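Local structure of flavodoxin (Bacillus cereus, 6GAQ) at residues I11-A16 against A93-G98; L61-W66 against T110-R115. The protein binds flavin mononucleotide as a redox cofactor and probably serves as a low-potential electron donor to a number of redox enzymes. All blocks are in the same frame, centred on the assembly; numbering follows the deposited sequence.

Interaction 1 (I11-A16 against A93-G98). With FMN (flavin mononucleotide), chain C.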
ATOM      1  N   ILE A  11      -6.226   7.970  -7.887  1.00 35.00           N
ATOM      2  CA  ILE A  11      -5.387   7.209  -6.968  1.00 49.34           C
ATOM      3  C   ILE A  11      -6.216   6.102  -6.333  1.00 31.19           C
ATOM      4  O   ILE A  11      -7.354   6.329  -5.904  1.00 36.95           O
ATOM      5  CB  ILE A  11      -4.761   8.117  -5.890  1.00 48.82           C
ATOM      6  CG1 ILE A  11      -3.877   9.180  -6.544  1.00 48.42           C
ATOM      7  CG2 ILE A  11      -3.947   7.294  -4.903  1.00 30.91           C
ATOM      8  CD1 ILE A  11      -3.117  10.039  -5.556  1.00 38.03           C
ATOM      9  N   LEU A  12      -5.641   4.903  -6.277  1.00 31.63           N
ATOM     10  CA  LEU A  12      -6.288   3.739  -5.687  1.00 36.64           C
ATOM     11  C   LEU A  12      -5.483   3.254  -4.490  1.00 41.69           C
ATOM     12  O   LEU A  12      -4.252   3.161  -4.553  1.00 40.13           O
ATOM     13  CB  LEU A  12      -6.430   2.609  -6.713  1.00 29.71           C
ATOM     14  CG  LEU A  12      -6.456   1.175  -6.176  1.00 33.07           C
ATOM     15  CD1 LEU A  12      -7.791   0.864  -5.513  1.00 38.74           C
ATOM     16  CD2 LEU A  12      -6.161   0.180  -7.287  1.00 34.22           C
ATOM     17  N   ILE A  13      -6.184   2.946  -3.403  1.00 27.33           N
ATOM     18  CA  ILE A  13      -5.578   2.393  -2.197  1.00 32.28           C
ATOM     19  C   ILE A  13      -6.154   0.995  -2.013  1.00 36.98           C
ATOM     20  O   ILE A  13      -7.294   0.836  -1.560  1.00 44.60           O
ATOM     21  CB  ILE A  13      -5.830   3.266  -0.963  1.00 34.37           C
ATOM     22  CG1 ILE A  13      -5.274   4.674  -1.182  1.00 33.71           C
ATOM     23  CG2 ILE A  13      -5.203   2.636   0.272  1.00 26.07           C
ATOM     24  CD1 ILE A  13      -5.623   5.642  -0.077  1.00 28.24           C
ATOM     25  N   ALA A  14      -5.374  -0.022  -2.369  1.00 36.13           N
ATOM     26  CA  ALA A  14      -5.754  -1.415  -2.176  1.00 33.67           C
ATOM     27  C   ALA A  14      -4.983  -1.966  -0.983  1.00 26.87           C
ATOM     28  O   ALA A  14      -3.748  -1.951  -0.979  1.00 39.25           O
ATOM     29  CB  ALA A  14      -5.474  -2.242  -3.431  1.00 23.27           C
ATOM     30  N   TYR A  15      -5.707  -2.445   0.026  1.00 25.68           N
ATOM     31  CA  TYR A  15      -5.093  -2.862   1.276  1.00 36.59           C
ATOM     32  C   TYR A  15      -5.569  -4.252   1.677  1.00 30.04           C
ATOM     33  O   TYR A  15      -6.696  -4.656   1.377  1.00 34.26           O
ATOM     34  CB  TYR A  15      -5.390  -1.864   2.411  1.00 33.12           C
ATOM     35  CG  TYR A  15      -6.825  -1.867   2.892  1.00 29.84           C
ATOM     36  CD1 TYR A  15      -7.219  -2.663   3.963  1.00 40.37           C
ATOM     37  CD2 TYR A  15      -7.783  -1.067   2.285  1.00 30.65           C
ATOM     38  CE1 TYR A  15      -8.528  -2.668   4.406  1.00 32.27           C
ATOM     39  CE2 TYR A  15      -9.095  -1.064   2.723  1.00 26.18           C
ATOM     40  CZ  TYR A  15      -9.462  -1.865   3.785  1.00 35.65           C
ATOM     41  OH  TYR A  15     -10.765  -1.867   4.225  1.00 38.86           O
ATOM     42  N   ALA A  16      -4.687  -4.976   2.364  1.00 42.04           N
ATOM     43  CA  ALA A  16      -5.003  -6.262   2.977  1.00 32.66           C
ATOM     44  C   ALA A  16      -4.878  -6.094   4.485  1.00 33.17           C
ATOM     45  O   ALA A  16      -3.783  -5.837   4.996  1.00 46.18           O
ATOM     46  CB  ALA A  16      -4.073  -7.361   2.469  1.00 39.37           C
ATOM     47  N   ALA A  93       3.171   3.479  -4.627  1.00 40.58           N
ATOM     48  CA  ALA A  93       3.813   3.457  -3.322  1.00 39.29           C
ATOM     49  C   ALA A  93       3.233   2.293  -2.528  1.00 39.25           C
ATOM     50  O   ALA A  93       2.223   1.698  -2.912  1.00 30.52           O
ATOM     51  CB  ALA A  93       3.630   4.782  -2.575  1.00 32.93           C
ATOM     52  N   VAL A  94       3.891   1.965  -1.416  1.00 41.61           N
ATOM     53  CA  VAL A  94       3.516   0.820  -0.594  1.00 31.20           C
ATOM     54  C   VAL A  94       3.553   1.230   0.873  1.00 38.25           C
ATOM     55  O   VAL A  94       4.338   2.094   1.276  1.00 40.53           O
ATOM     56  CB  VAL A  94       4.445  -0.396  -0.852  1.00 26.63           C
ATOM     57  CG1 VAL A  94       4.027  -1.598  -0.014  1.00 28.77           C
ATOM     58  CG2 VAL A  94       4.450  -0.768  -2.328  1.00 31.57           C
ATOM     59  N   PHE A  95       2.677   0.622   1.673  1.00 28.81           N
ATOM     60  CA  PHE A  95       2.704   0.776   3.120  1.00 23.20           C
ATOM     61  C   PHE A  95       2.348  -0.558   3.761  1.00 25.16           C
ATOM     62  O   PHE A  95       1.960  -1.513   3.083  1.00 29.18           O
ATOM     63  CB  PHE A  95       1.754   1.887   3.595  1.00 20.55           C
ATOM     64  CG  PHE A  95       0.302   1.610   3.322  1.00 30.33           C
ATOM     65  CD1 PHE A  95      -0.486   0.959   4.259  1.00 34.57           C
ATOM     66  CD2 PHE A  95      -0.278   2.014   2.133  1.00 42.32           C
ATOM     67  CE1 PHE A  95      -1.823   0.709   4.009  1.00 30.58           C
ATOM     68  CE2 PHE A  95      -1.615   1.769   1.878  1.00 34.36           C
ATOM     69  CZ  PHE A  95      -2.388   1.115   2.815  1.00 28.31           C
ATOM     70  N   GLY A  96       2.485  -0.622   5.078  1.00 30.66           N
ATOM     71  CA  GLY A  96       2.180  -1.847   5.791  1.00 26.57           C
ATOM     72  C   GLY A  96       2.330  -1.657   7.284  1.00 29.98           C
ATOM     73  O   GLY A  96       2.978  -0.715   7.754  1.00 38.42           O
ATOM     74  N   SER A  97       1.719  -2.580   8.022  1.00 29.68           N
ATOM     75  CA  SER A  97       1.786  -2.608   9.478  1.00 29.40           C
ATOM     76  C   SER A  97       2.353  -3.951   9.916  1.00 38.45           C
ATOM     77  O   SER A  97       1.816  -5.003   9.550  1.00 48.41           O
ATOM     78  CB  SER A  97       0.406  -2.376  10.095  1.00 31.58           C
ATOM     79  OG  SER A  97       0.443  -2.530  11.504  1.00 27.14           O
ATOM     80  N   GLY A  98       3.428  -3.914  10.703  1.00 40.85           N
ATOM     81  CA  GLY A  98       4.072  -5.107  11.207  1.00 34.38           C
ATOM     82  C   GLY A  98       4.246  -5.055  12.715  1.00 35.44           C
ATOM     83  O   GLY A  98       3.502  -4.383  13.431  1.00 47.03           O
TER
HETATM   84  N1  FMN C1001       4.898  -8.697  11.542  1.00 44.61           N
HETATM   85  C2  FMN C1001       6.057  -8.511  10.817  1.00 42.44           C
HETATM   86  O2  FMN C1001       6.487  -7.375  10.627  1.00 41.48           O
HETATM   87  N3  FMN C1001       6.737  -9.597  10.302  1.00 44.27           N
HETATM   88  C4  FMN C1001       6.260 -10.876  10.511  1.00 47.03           C
HETATM   89  O4  FMN C1001       6.865 -11.842  10.051  1.00 48.44           O
HETATM   90  C4A FMN C1001       5.093 -11.065  11.241  1.00 47.73           C
HETATM   91  N5  FMN C1001       4.614 -12.341  11.452  1.00 42.68           N
HETATM   92  C5A FMN C1001       3.457 -12.529  12.177  1.00 36.12           C
HETATM   93  C6  FMN C1001       2.977 -13.817  12.386  1.00 43.23           C
HETATM   94  C7  FMN C1001       1.812 -14.016  13.116  1.00 40.11           C
HETATM   95  C7M FMN C1001       1.300 -15.408  13.339  1.00 34.13           C
HETATM   96  C8  FMN C1001       1.125 -12.925  13.637  1.00 38.84           C
HETATM   97  C8M FMN C1001      -0.133 -13.132  14.425  1.00 43.64           C
HETATM   98  C9  FMN C1001       1.605 -11.636  13.426  1.00 37.42           C
HETATM   99  C9A FMN C1001       2.771 -11.435  12.696  1.00 44.83           C
HETATM  100  N10 FMN C1001       3.244 -10.154  12.477  1.00 41.71           N
HETATM  101  C10 FMN C1001       4.410  -9.970  11.758  1.00 41.53           C
HETATM  102  C1' FMN C1001       2.522  -8.967  13.049  1.00 42.01           C
HETATM  103  C2' FMN C1001       1.435  -8.380  12.155  1.00 32.78           C
HETATM  104  O2' FMN C1001       1.976  -7.994  10.913  1.00 40.06           O
HETATM  105  C3' FMN C1001       0.847  -7.167  12.872  1.00 27.85           C
HETATM  106  O3' FMN C1001       0.040  -7.606  13.944  1.00 36.32           O
HETATM  107  C4' FMN C1001       0.039  -6.243  11.965  1.00 41.53           C
HETATM  108  O4' FMN C1001      -0.077  -4.983  12.589  1.00 33.19           O
HETATM  109  C5' FMN C1001      -1.361  -6.770  11.666  1.00 38.88           C
HETATM  110  O5' FMN C1001      -1.991  -5.858  10.791  1.00 37.53           O
HETATM  111  P   FMN C1001      -3.569  -5.929  10.472  1.00 39.35           P
HETATM  112  O1P FMN C1001      -4.324  -5.357  11.646  1.00 45.71           O
HETATM  113  O2P FMN C1001      -3.870  -5.111   9.240  1.00 32.52           O
HETATM  114  O3P FMN C1001      -3.989  -7.363  10.253  1.00 43.05           O
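Phe95 meets Ile13 and Tyr15 across a strand that lies between them. Strands 11-16 and 91-98 are not neighbours in the sheet: strand 58-63 runs between them, the CA atoms of Tyr15 and Gly96, a nearest pair, stand 8.6 Å apart, and the two segments share no hydrogen bond. The gap is bridged by one ring. Phe95 has CG between the backbone N and the carbonyl carbon (chi1 64°), which lays the phenyl group across the sheet and over Gly62 of the middle strand, whose lack of a side chain lets Phe95 CZ come within 3.6 Å of Gly62 CA. Beyond the glycine, the rim of the ring receives Ile13 CG2, near the ring plane and 4.0 Å from Phe95 CE2. Ile13 turns this methyl anti to its own N (CG1 at chi1 -59°), and the two side chains cross at about a right angle. Tyr15 adds its CB, 4.2 Å from Phe95 CZ, while its phenol leads off in another direction. The contact is entirely apolar and buried.

Two residues beyond Phe95, strand 91-98 turns polar. Ser97 OG accepts a hydrogen bond of 2.7 Å from FMN O4' and is also bonded to the carbonyl of Leu132, so the buried hydroxyl ties the ribityl chain to a residue just past the end of strand 122-131. Gly98, with no side chain, allows FMN O2 to approach its CA to 3.4 Å.

Helix 21-35 covers this face of the sheet, with Ile25 and Ile29 packed on Phe95 and Glu23 on Tyr15. Strand 40-44 flanks Ile13 and Tyr15 through Leu42, whereas Val94 faces helix 107-117 on the other side of the sheet.

Interaction 2 (L61-W66 against T110-R115). With FMN (flavin mononucleotide), chain C.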
ATOM      1  N   LEU A  61      -0.497   0.378  -2.624  1.00 35.00           N
ATOM      2  CA  LEU A  61      -0.797  -0.919  -2.041  1.00 36.25           C
ATOM      3  C   LEU A  61      -0.438  -0.927  -0.561  1.00 34.42           C
ATOM      4  O   LEU A  61       0.442  -0.189  -0.109  1.00 48.29           O
ATOM      5  CB  LEU A  61      -0.041  -2.035  -2.766  1.00 33.86           C
ATOM      6  CG  LEU A  61      -0.237  -2.144  -4.280  1.00 43.94           C
ATOM      7  CD1 LEU A  61       0.455  -3.387  -4.818  1.00 24.15           C
ATOM      8  CD2 LEU A  61      -1.715  -2.154  -4.637  1.00 32.58           C
ATOM      9  N   GLY A  62      -1.132  -1.772   0.193  1.00 29.40           N
ATOM     10  CA  GLY A  62      -0.878  -1.905   1.613  1.00 33.01           C
ATOM     11  C   GLY A  62      -1.190  -3.294   2.122  1.00 37.55           C
ATOM     12  O   GLY A  62      -2.204  -3.885   1.741  1.00 39.28           O
ATOM     13  N   SER A  63      -0.330  -3.835   2.979  1.00 25.51           N
ATOM     14  CA  SER A  63      -0.540  -5.184   3.482  1.00 26.97           C
ATOM     15  C   SER A  63       0.227  -5.370   4.781  1.00 37.45           C
ATOM     16  O   SER A  63       1.317  -4.821   4.960  1.00 35.69           O
ATOM     17  CB  SER A  63      -0.102  -6.238   2.459  1.00 24.17           C
ATOM     18  OG  SER A  63       0.104  -7.496   3.081  1.00 24.92           O
ATOM     19  N   TYR A  64      -0.361  -6.149   5.682  1.00 26.46           N
ATOM     20  CA  TYR A  64       0.353  -6.590   6.865  1.00 22.87           C
ATOM     21  C   TYR A  64       1.233  -7.787   6.519  1.00 35.38           C
ATOM     22  O   TYR A  64       1.087  -8.417   5.469  1.00 40.42           O
ATOM     23  CB  TYR A  64      -0.623  -6.946   7.989  1.00 28.57           C
ATOM     24  CG  TYR A  64      -1.515  -8.137   7.707  1.00 40.31           C
ATOM     25  CD1 TYR A  64      -2.593  -8.036   6.835  1.00 43.41           C
ATOM     26  CD2 TYR A  64      -1.290  -9.359   8.326  1.00 49.00           C
ATOM     27  CE1 TYR A  64      -3.413  -9.121   6.581  1.00 46.61           C
ATOM     28  CE2 TYR A  64      -2.105 -10.447   8.077  1.00 37.25           C
ATOM     29  CZ  TYR A  64      -3.164 -10.323   7.207  1.00 37.68           C
ATOM     30  OH  TYR A  64      -3.976 -11.407   6.960  1.00 56.73           O
ATOM     31  N   THR A  65       2.169  -8.088   7.413  1.00 47.44           N
ATOM     32  CA  THR A  65       3.087  -9.201   7.224  1.00 40.81           C
ATOM     33  C   THR A  65       2.678 -10.363   8.119  1.00 37.81           C
ATOM     34  O   THR A  65       2.368 -10.172   9.298  1.00 41.69           O
ATOM     35  CB  THR A  65       4.528  -8.785   7.531  1.00 35.29           C
ATOM     36  OG1 THR A  65       4.888  -7.665   6.712  1.00 36.26           O
ATOM     37  CG2 THR A  65       5.482  -9.930   7.242  1.00 28.93           C
ATOM     38  N   TRP A  66       2.668 -11.566   7.549  1.00 51.03           N
ATOM     39  CA  TRP A  66       2.296 -12.766   8.273  1.00 47.81           C
ATOM     40  C   TRP A  66       3.548 -13.592   8.583  1.00 49.93           C
ATOM     41  O   TRP A  66       4.676 -13.084   8.509  1.00 55.45           O
ATOM     42  CB  TRP A  66       1.251 -13.542   7.466  1.00 45.18           C
ATOM     43  CG  TRP A  66       0.322 -14.363   8.316  1.00 46.27           C
ATOM     44  CD1 TRP A  66       0.058 -15.695   8.183  1.00 57.44           C
ATOM     45  CD2 TRP A  66      -0.466 -13.909   9.427  1.00 56.88           C
ATOM     46  NE1 TRP A  66      -0.843 -16.099   9.139  1.00 51.64           N
ATOM     47  CE2 TRP A  66      -1.181 -15.021   9.914  1.00 50.90           C
ATOM     48  CE3 TRP A  66      -0.637 -12.670  10.056  1.00 56.93           C
ATOM     49  CZ2 TRP A  66      -2.050 -14.933  11.001  1.00 48.37           C
ATOM     50  CZ3 TRP A  66      -1.503 -12.585  11.132  1.00 47.60           C
ATOM     51  CH2 TRP A  66      -2.198 -13.710  11.594  1.00 43.31           C
ATOM     52  N   THR A 110       8.415  -4.642   1.352  1.00 41.19           N
ATOM     53  CA  THR A 110       9.466  -4.909   0.375  1.00 39.12           C
ATOM     54  C   THR A 110       8.958  -5.795  -0.756  1.00 42.49           C
ATOM     55  O   THR A 110       9.302  -5.579  -1.923  1.00 39.27           O
ATOM     56  CB  THR A 110      10.668  -5.558   1.059  1.00 44.23           C
ATOM     57  OG1 THR A 110      11.019  -4.812   2.232  1.00 49.74           O
ATOM     58  CG2 THR A 110      11.862  -5.606   0.114  1.00 29.67           C
ATOM     59  N   ILE A 111       8.134  -6.793  -0.426  1.00 35.84           N
ATOM     60  CA  ILE A 111       7.644  -7.729  -1.435  1.00 31.82           C
ATOM     61  C   ILE A 111       6.832  -6.995  -2.494  1.00 39.67           C
ATOM     62  O   ILE A 111       7.075  -7.137  -3.699  1.00 36.59           O
ATOM     63  CB  ILE A 111       6.820  -8.847  -0.771  1.00 30.88           C
ATOM     64  CG1 ILE A 111       7.714  -9.712   0.121  1.00 27.63           C
ATOM     65  CG2 ILE A 111       6.125  -9.694  -1.826  1.00 41.97           C
ATOM     66  CD1 ILE A 111       6.948 -10.652   1.025  1.00 36.57           C
ATOM     67  N   PHE A 112       5.854  -6.196  -2.062  1.00 37.23           N
ATOM     68  CA  PHE A 112       5.010  -5.485  -3.014  1.00 35.04           C
ATOM     69  C   PHE A 112       5.784  -4.409  -3.763  1.00 36.46           C
ATOM     70  O   PHE A 112       5.439  -4.082  -4.905  1.00 45.59           O
ATOM     71  CB  PHE A 112       3.806  -4.875  -2.299  1.00 35.23           C
ATOM     72  CG  PHE A 112       2.694  -5.852  -2.051  1.00 28.22           C
ATOM     73  CD1 PHE A 112       1.894  -6.288  -3.094  1.00 31.99           C
ATOM     74  CD2 PHE A 112       2.451  -6.339  -0.778  1.00 23.88           C
ATOM     75  CE1 PHE A 112       0.871  -7.188  -2.872  1.00 34.87           C
ATOM     76  CE2 PHE A 112       1.429  -7.240  -0.550  1.00 31.90           C
ATOM     77  CZ  PHE A 112       0.639  -7.665  -1.598  1.00 36.45           C
ATOM     78  N   GLU A 113       6.827  -3.849  -3.148  1.00 42.35           N
ATOM     79  CA  GLU A 113       7.625  -2.840  -3.834  1.00 42.02           C
ATOM     80  C   GLU A 113       8.408  -3.450  -4.988  1.00 40.78           C
ATOM     81  O   GLU A 113       8.503  -2.854  -6.067  1.00 34.55           O
ATOM     82  CB  GLU A 113       8.565  -2.150  -2.848  1.00 50.00           C
ATOM     83  CG  GLU A 113       8.044  -0.819  -2.338  1.00 53.43           C
ATOM     84  CD  GLU A 113       8.901  -0.241  -1.233  1.00 46.94           C
ATOM     85  OE1 GLU A 113       8.391  -0.092  -0.104  1.00 39.66           O
ATOM     86  OE2 GLU A 113      10.083   0.067  -1.491  1.00 50.10           O
ATOM     87  N   GLU A 114       8.978  -4.641  -4.781  1.00 46.30           N
ATOM     88  CA  GLU A 114       9.687  -5.313  -5.864  1.00 44.81           C
ATOM     89  C   GLU A 114       8.733  -5.714  -6.980  1.00 45.26           C
ATOM     90  O   GLU A 114       9.053  -5.556  -8.163  1.00 44.94           O
ATOM     91  CB  GLU A 114      10.425  -6.541  -5.331  1.00 34.29           C
ATOM     92  CG  GLU A 114      11.506  -6.231  -4.311  1.00 33.67           C
ATOM     93  CD  GLU A 114      11.961  -7.467  -3.560  1.00 53.39           C
ATOM     94  OE1 GLU A 114      11.361  -8.543  -3.767  1.00 65.25           O
ATOM     95  OE2 GLU A 114      12.918  -7.364  -2.765  1.00 75.50           O
ATOM     96  N   ARG A 115       7.554  -6.228  -6.621  1.00 42.26           N
ATOM     97  CA  ARG A 115       6.603  -6.678  -7.631  1.00 39.26           C
ATOM     98  C   ARG A 115       6.119  -5.519  -8.493  1.00 40.21           C
ATOM     99  O   ARG A 115       6.038  -5.645  -9.721  1.00 51.87           O
ATOM    100  CB  ARG A 115       5.424  -7.384  -6.961  1.00 41.56           C
ATOM    101  CG  ARG A 115       4.218  -7.591  -7.866  1.00 55.16           C
ATOM    102  CD  ARG A 115       4.541  -8.514  -9.034  1.00 49.60           C
ATOM    103  NE  ARG A 115       4.382  -9.923  -8.687  1.00 64.07           N
ATOM    104  CZ  ARG A 115       5.346 -10.834  -8.799  1.00 69.78           C
ATOM    105  NH1 ARG A 115       6.542 -10.485  -9.251  1.00 61.15           N
ATOM    106  NH2 ARG A 115       5.111 -12.095  -8.460  1.00 76.65           N
TER
HETATM  107  N1  FMN C1001       4.898  -8.697  11.542  1.00 44.61           N
HETATM  108  C2  FMN C1001       6.057  -8.511  10.817  1.00 42.44           C
HETATM  109  O2  FMN C1001       6.487  -7.375  10.627  1.00 41.48           O
HETATM  110  N3  FMN C1001       6.737  -9.597  10.302  1.00 44.27           N
HETATM  111  C4  FMN C1001       6.260 -10.876  10.511  1.00 47.03           C
HETATM  112  O4  FMN C1001       6.865 -11.842  10.051  1.00 48.44           O
HETATM  113  C4A FMN C1001       5.093 -11.065  11.241  1.00 47.73           C
HETATM  114  N5  FMN C1001       4.614 -12.341  11.452  1.00 42.68           N
HETATM  115  C5A FMN C1001       3.457 -12.529  12.177  1.00 36.12           C
HETATM  116  C6  FMN C1001       2.977 -13.817  12.386  1.00 43.23           C
HETATM  117  C7  FMN C1001       1.812 -14.016  13.116  1.00 40.11           C
HETATM  118  C7M FMN C1001       1.300 -15.408  13.339  1.00 34.13           C
HETATM  119  C8  FMN C1001       1.125 -12.925  13.637  1.00 38.84           C
HETATM  120  C8M FMN C1001      -0.133 -13.132  14.425  1.00 43.64           C
HETATM  121  C9  FMN C1001       1.605 -11.636  13.426  1.00 37.42           C
HETATM  122  C9A FMN C1001       2.771 -11.435  12.696  1.00 44.83           C
HETATM  123  N10 FMN C1001       3.244 -10.154  12.477  1.00 41.71           N
HETATM  124  C10 FMN C1001       4.410  -9.970  11.758  1.00 41.53           C
HETATM  125  C1' FMN C1001       2.522  -8.967  13.049  1.00 42.01           C
HETATM  126  C2' FMN C1001       1.435  -8.380  12.155  1.00 32.78           C
HETATM  127  O2' FMN C1001       1.976  -7.994  10.913  1.00 40.06           O
HETATM  128  C3' FMN C1001       0.847  -7.167  12.872  1.00 27.85           C
HETATM  129  O3' FMN C1001       0.040  -7.606  13.944  1.00 36.32           O
HETATM  130  C4' FMN C1001       0.039  -6.243  11.965  1.00 41.53           C
HETATM  131  O4' FMN C1001      -0.077  -4.983  12.589  1.00 33.19           O
HETATM  132  C5' FMN C1001      -1.361  -6.770  11.666  1.00 38.88           C
HETATM  133  O5' FMN C1001      -1.991  -5.858  10.791  1.00 37.53           O
HETATM  134  P   FMN C1001      -3.569  -5.929  10.472  1.00 39.35           P
HETATM  135  O1P FMN C1001      -4.324  -5.357  11.646  1.00 45.71           O
HETATM  136  O2P FMN C1001      -3.870  -5.111   9.240  1.00 32.52           O
HETATM  137  O3P FMN C1001      -3.989  -7.363  10.253  1.00 43.05           O
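The phenyl ring of Phe112 is wedged between Leu61 and Ser63, alternate residues of strand 58-63 whose side chains both point at helix 107-117. Each meets the ring obliquely, and they touch opposite corners: Leu61 CD1 is 3.7 Å from Phe112 CD1, and Ser63 CB is 3.5 Å from Phe112 CE2. The leucine and phenylalanine side chains cross at about a right angle. Ser63 keeps its hydroxyl for the loop that follows, OG being anti to the backbone N (chi1 161°) and donating to Tyr64 O over 2.7 Å, with the donor tilted 22° from the carbonyl plane.

That loop carries the cofactor residues. The Tyr64 ring sets one face against phosphate oxygen O3P, its OH being held by Glu74. Thr65 accepts a hydrogen bond from FMN O2' on its O (2.7 Å), packs its methyl CG2 on the pyrimidine part of the flavin, and uses OG1 to bond Ala108 N at the start of the helix. The Trp66 indole turns one face to the dimethylbenzene end, which lies offset toward the indole rim, with Trp66 CZ3 3.6 Å from FMN C8.

Here a strand of the parallel sheet packs on a covering helix, while the loop at the strand's C-terminal end grips FMN, as is typical of the doubly wound flavodoxin fold.

In the fold
Both contacts are buried and centre on strand 58-63, which interaction 1 spans on one face of the sheet and interaction 2 holds from the other. Interaction 1 joins two strands over the glycine between them, under helix 21-35; interaction 2 clamps the middle strand to helix 107-117. Probable backbone hydrogen bonds, Gly62 N to Ala14 O and Ala16 N to Gly62 O, join this strand to 11-16. Interaction 1 is wholly apolar, whereas interaction 2 adds a serine to its leucine-phenylalanine pair. Polar contacts to FMN begin at the C-terminal strand ends, where 93-98 supplies a serine hydroxyl to the ribityl chain and 61-66 a backbone carbonyl, with aromatic cover for phosphate and flavin.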